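Local coordinates for type IV pilin protein (Neisseria meningitidis, PDB 5V0M) that is a minor pilin of type IV pili, probably incorporated at low abundance into the fibres that mediate adhesion of the bacterium to host cells, at residues A[14-19]-A[47-52]. Residues are numbered along the deposited sequence; the frame is centred on the assembly and turned at random.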
ATOM      1  N   THR A  14      -0.569  -2.323  -7.553  1.00  9.00           N
ATOM      2  CA  THR A  14      -0.509  -3.771  -7.665  1.00  7.49           C
ATOM      3  C   THR A  14       0.115  -4.400  -6.420  1.00  7.97           C
ATOM      4  O   THR A  14      -0.368  -5.414  -5.911  1.00  9.31           O
ATOM      5  CB  THR A  14       0.247  -4.147  -8.937  1.00 10.50           C
ATOM      6  OG1 THR A  14      -0.489  -3.639 -10.062  1.00 14.03           O
ATOM      7  CG2 THR A  14       0.394  -5.652  -9.054  1.00 12.83           C
ATOM      8  N   THR A  15       1.198  -3.821  -5.919  1.00  6.17           N
ATOM      9  CA  THR A  15       1.834  -4.341  -4.706  1.00  7.67           C
ATOM     10  C   THR A  15       0.847  -4.352  -3.543  1.00  8.41           C
ATOM     11  O   THR A  15       0.773  -5.318  -2.776  1.00  6.72           O
ATOM     12  CB  THR A  15       3.035  -3.459  -4.344  1.00  7.39           C
ATOM     13  OG1 THR A  15       3.977  -3.418  -5.421  1.00  9.39           O
ATOM     14  CG2 THR A  15       3.726  -3.993  -3.112  1.00 10.47           C
ATOM     15  N   LEU A  16       0.112  -3.260  -3.371  1.00  5.36           N
ATOM     16  CA  LEU A  16      -0.864  -3.194  -2.285  1.00  5.33           C
ATOM     17  C   LEU A  16      -1.960  -4.235  -2.479  1.00  5.10           C
ATOM     18  O   LEU A  16      -2.341  -4.932  -1.528  1.00  6.55           O
ATOM     19  CB  LEU A  16      -1.469  -1.801  -2.156  1.00  6.09           C
ATOM     20  CG  LEU A  16      -0.489  -0.746  -1.664  1.00  6.27           C
ATOM     21  CD1 LEU A  16      -1.020   0.657  -1.939  1.00 11.72           C
ATOM     22  CD2 LEU A  16      -0.222  -0.911  -0.209  1.00  8.14           C
ATOM     23  N   LEU A  17      -2.487  -4.365  -3.707  1.00  7.36           N
ATOM     24  CA  LEU A  17      -3.564  -5.323  -3.933  1.00  9.58           C
ATOM     25  C   LEU A  17      -3.090  -6.736  -3.629  1.00  8.92           C
ATOM     26  O   LEU A  17      -3.834  -7.529  -3.032  1.00  8.13           O
ATOM     27  CB  LEU A  17      -4.095  -5.210  -5.366  1.00  9.42           C
ATOM     28  CG  LEU A  17      -4.839  -3.901  -5.617  1.00 11.77           C
ATOM     29  CD1 LEU A  17      -5.040  -3.682  -7.132  1.00 16.77           C
ATOM     30  CD2 LEU A  17      -6.182  -3.848  -4.893  1.00 12.78           C
ATOM     31  N   HIS A  18      -1.854  -7.080  -4.010  1.00  9.94           N
ATOM     32  CA  HIS A  18      -1.334  -8.411  -3.710  1.00 10.37           C
ATOM     33  C   HIS A  18      -1.251  -8.642  -2.203  1.00  8.24           C
ATOM     34  O   HIS A  18      -1.619  -9.716  -1.699  1.00  9.27           O
ATOM     35  CB  HIS A  18       0.032  -8.601  -4.351  1.00 14.68           C
ATOM     36  CG  HIS A  18      -0.023  -8.784  -5.834  1.00 24.16           C
ATOM     37  ND1 HIS A  18      -1.196  -9.049  -6.509  1.00 39.74           N
ATOM     38  CD2 HIS A  18       0.950  -8.742  -6.773  1.00 22.90           C
ATOM     39  CE1 HIS A  18      -0.943  -9.159  -7.801  1.00 27.09           C
ATOM     40  NE2 HIS A  18       0.352  -8.983  -7.987  1.00 27.64           N
ATOM     41  N   ASN A  19      -0.758  -7.647  -1.461  1.00  6.56           N
ATOM     42  CA  ASN A  19      -0.705  -7.767  -0.009  1.00  8.33           C
ATOM     43  C   ASN A  19      -2.106  -7.944   0.559  1.00  6.99           C
ATOM     44  O   ASN A  19      -2.320  -8.762   1.461  1.00  9.19           O
ATOM     45  CB  ASN A  19      -0.007  -6.556   0.623  1.00  7.64           C
ATOM     46  CG  ASN A  19       1.497  -6.676   0.596  1.00  9.27           C
ATOM     47  OD1 ASN A  19       2.071  -7.619   1.127  1.00 14.53           O
ATOM     48  ND2 ASN A  19       2.157  -5.715  -0.044  1.00  9.16           N
ATOM     49  N   PHE A  47       8.513   2.143  -2.903  1.00  4.85           N
ATOM     50  CA  PHE A  47       7.623   2.443  -1.791  1.00  5.36           C
ATOM     51  C   PHE A  47       7.804   1.381  -0.718  1.00  6.83           C
ATOM     52  O   PHE A  47       7.841   0.179  -1.017  1.00  7.68           O
ATOM     53  CB  PHE A  47       6.139   2.409  -2.193  1.00  5.84           C
ATOM     54  CG  PHE A  47       5.722   3.487  -3.151  1.00  5.96           C
ATOM     55  CD1 PHE A  47       5.092   4.646  -2.701  1.00  6.81           C
ATOM     56  CD2 PHE A  47       5.927   3.321  -4.498  1.00  4.95           C
ATOM     57  CE1 PHE A  47       4.699   5.636  -3.594  1.00  6.19           C
ATOM     58  CE2 PHE A  47       5.546   4.311  -5.378  1.00  6.43           C
ATOM     59  CZ  PHE A  47       4.936   5.473  -4.922  1.00  6.27           C
ATOM     60  N   ASN A  48       7.860   1.845   0.530  1.00  5.28           N
ATOM     61  CA  ASN A  48       7.903   0.979   1.704  1.00  8.44           C
ATOM     62  C   ASN A  48       6.473   0.683   2.146  1.00  5.19           C
ATOM     63  O   ASN A  48       5.688   1.612   2.373  1.00  6.72           O
ATOM     64  CB  ASN A  48       8.662   1.712   2.806  1.00  8.49           C
ATOM     65  CG  ASN A  48      10.113   1.905   2.490  1.00 10.16           C
ATOM     66  OD1 ASN A  48      10.740   1.045   1.877  1.00 15.20           O
ATOM     67  ND2 ASN A  48      10.662   3.038   2.911  1.00 12.56           N
ATOM     68  N   VAL A  49       6.114  -0.594   2.225  1.00  7.06           N
ATOM     69  CA  VAL A  49       4.753  -1.003   2.553  1.00  7.48           C
ATOM     70  C   VAL A  49       4.690  -1.459   4.004  1.00  7.85           C
ATOM     71  O   VAL A  49       5.474  -2.319   4.424  1.00  9.51           O
ATOM     72  CB  VAL A  49       4.273  -2.105   1.591  1.00  7.86           C
ATOM     73  CG1 VAL A  49       2.903  -2.603   1.976  1.00 10.01           C
ATOM     74  CG2 VAL A  49       4.281  -1.592   0.143  1.00 11.72           C
ATOM     75  N   THR A  50       3.733  -0.918   4.755  1.00  6.16           N
ATOM     76  CA  THR A  50       3.525  -1.274   6.150  1.00  6.90           C
ATOM     77  C   THR A  50       2.037  -1.431   6.398  1.00  8.66           C
ATOM     78  O   THR A  50       1.204  -1.051   5.575  1.00  8.75           O
ATOM     79  CB  THR A  50       4.074  -0.170   7.052  1.00  8.35           C
ATOM     80  OG1 THR A  50       3.420   1.061   6.723  1.00 10.76           O
ATOM     81  CG2 THR A  50       5.579  -0.018   6.888  1.00 13.00           C
ATOM     82  N   LEU A  51       1.697  -2.029   7.525  1.00  9.32           N
ATOM     83  CA  LEU A  51       0.333  -2.017   8.029  1.00  8.64           C
ATOM     84  C   LEU A  51       0.215  -0.854   8.985  1.00 10.36           C
ATOM     85  O   LEU A  51       0.748  -0.903  10.098  1.00 13.59           O
ATOM     86  CB  LEU A  51       0.029  -3.328   8.732  1.00 10.56           C
ATOM     87  CG  LEU A  51      -0.310  -4.440   7.751  1.00 11.37           C
ATOM     88  CD1 LEU A  51      -0.042  -5.820   8.364  1.00 15.58           C
ATOM     89  CD2 LEU A  51      -1.776  -4.330   7.315  1.00  9.16           C
ATOM     90  N   SER A  52      -0.495   0.185   8.562  1.00 10.33           N
ATOM     91  CA  SER A  52      -0.679   1.351   9.404  1.00 11.94           C
ATOM     92  C   SER A  52      -1.749   1.124  10.454  1.00 11.68           C
ATOM     93  O   SER A  52      -1.734   1.795  11.495  1.00 15.90           O
ATOM     94  CB  SER A  52      -1.033   2.555   8.531  1.00 13.83           C
ATOM     95  OG  SER A  52      -2.161   2.244   7.731  1.00 14.10           O
TER
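Val49 meets the helix with both of its methyls, and its three partners are Thr15 and Leu16, side by side on one turn, and Asn19 on the next. The case illustrates how a branched strand residue can serve several helix side chains at once, as one part of the packing of a helix on a sheet. The fork of the valine divides the work. Its CG1, set anti to the backbone N (chi1 176°), reaches Asn19 and Leu16. Asn19 ND2 is 3.8 Å from Val49 CG1. Leu16 CD2 lies 4.2 Å from Val49 CG1. The other branch, Val49 CG2, lies 4.1 Å from Thr15 CG2. All three helix side chains run at a slant to the valine. With OG1 of Thr15 beside the backbone N (chi1 -58°), where it hydrogen-bonds to Glu11 O and the amide of Asn44, the methyl CG2 is left anti to that nitrogen and faces the valine. Leu16 starts off to one side and comes closer only through its CD2 end. Asn19 brings an amide nitrogen against a methyl, yet its OD1 accepts a hydrogen bond from Lys42 N. Contact is through side chains alone: the CA atoms of Leu16 and Val49 are 7.7 Å apart. The axes of segments 14-19 and 47-51 lie 27° from parallel. Gln43 OE1, in the loop before strand 47-54, accepts from Val49 N at this outermost strand. That strand is the first of four in the antiparallel sheet beneath helix 3-30, as in the pilin fold, and Leu16 continues the same interface inward, onto Leu61 of strand 59-65 and Val77 and Leu79 of strand 76-80.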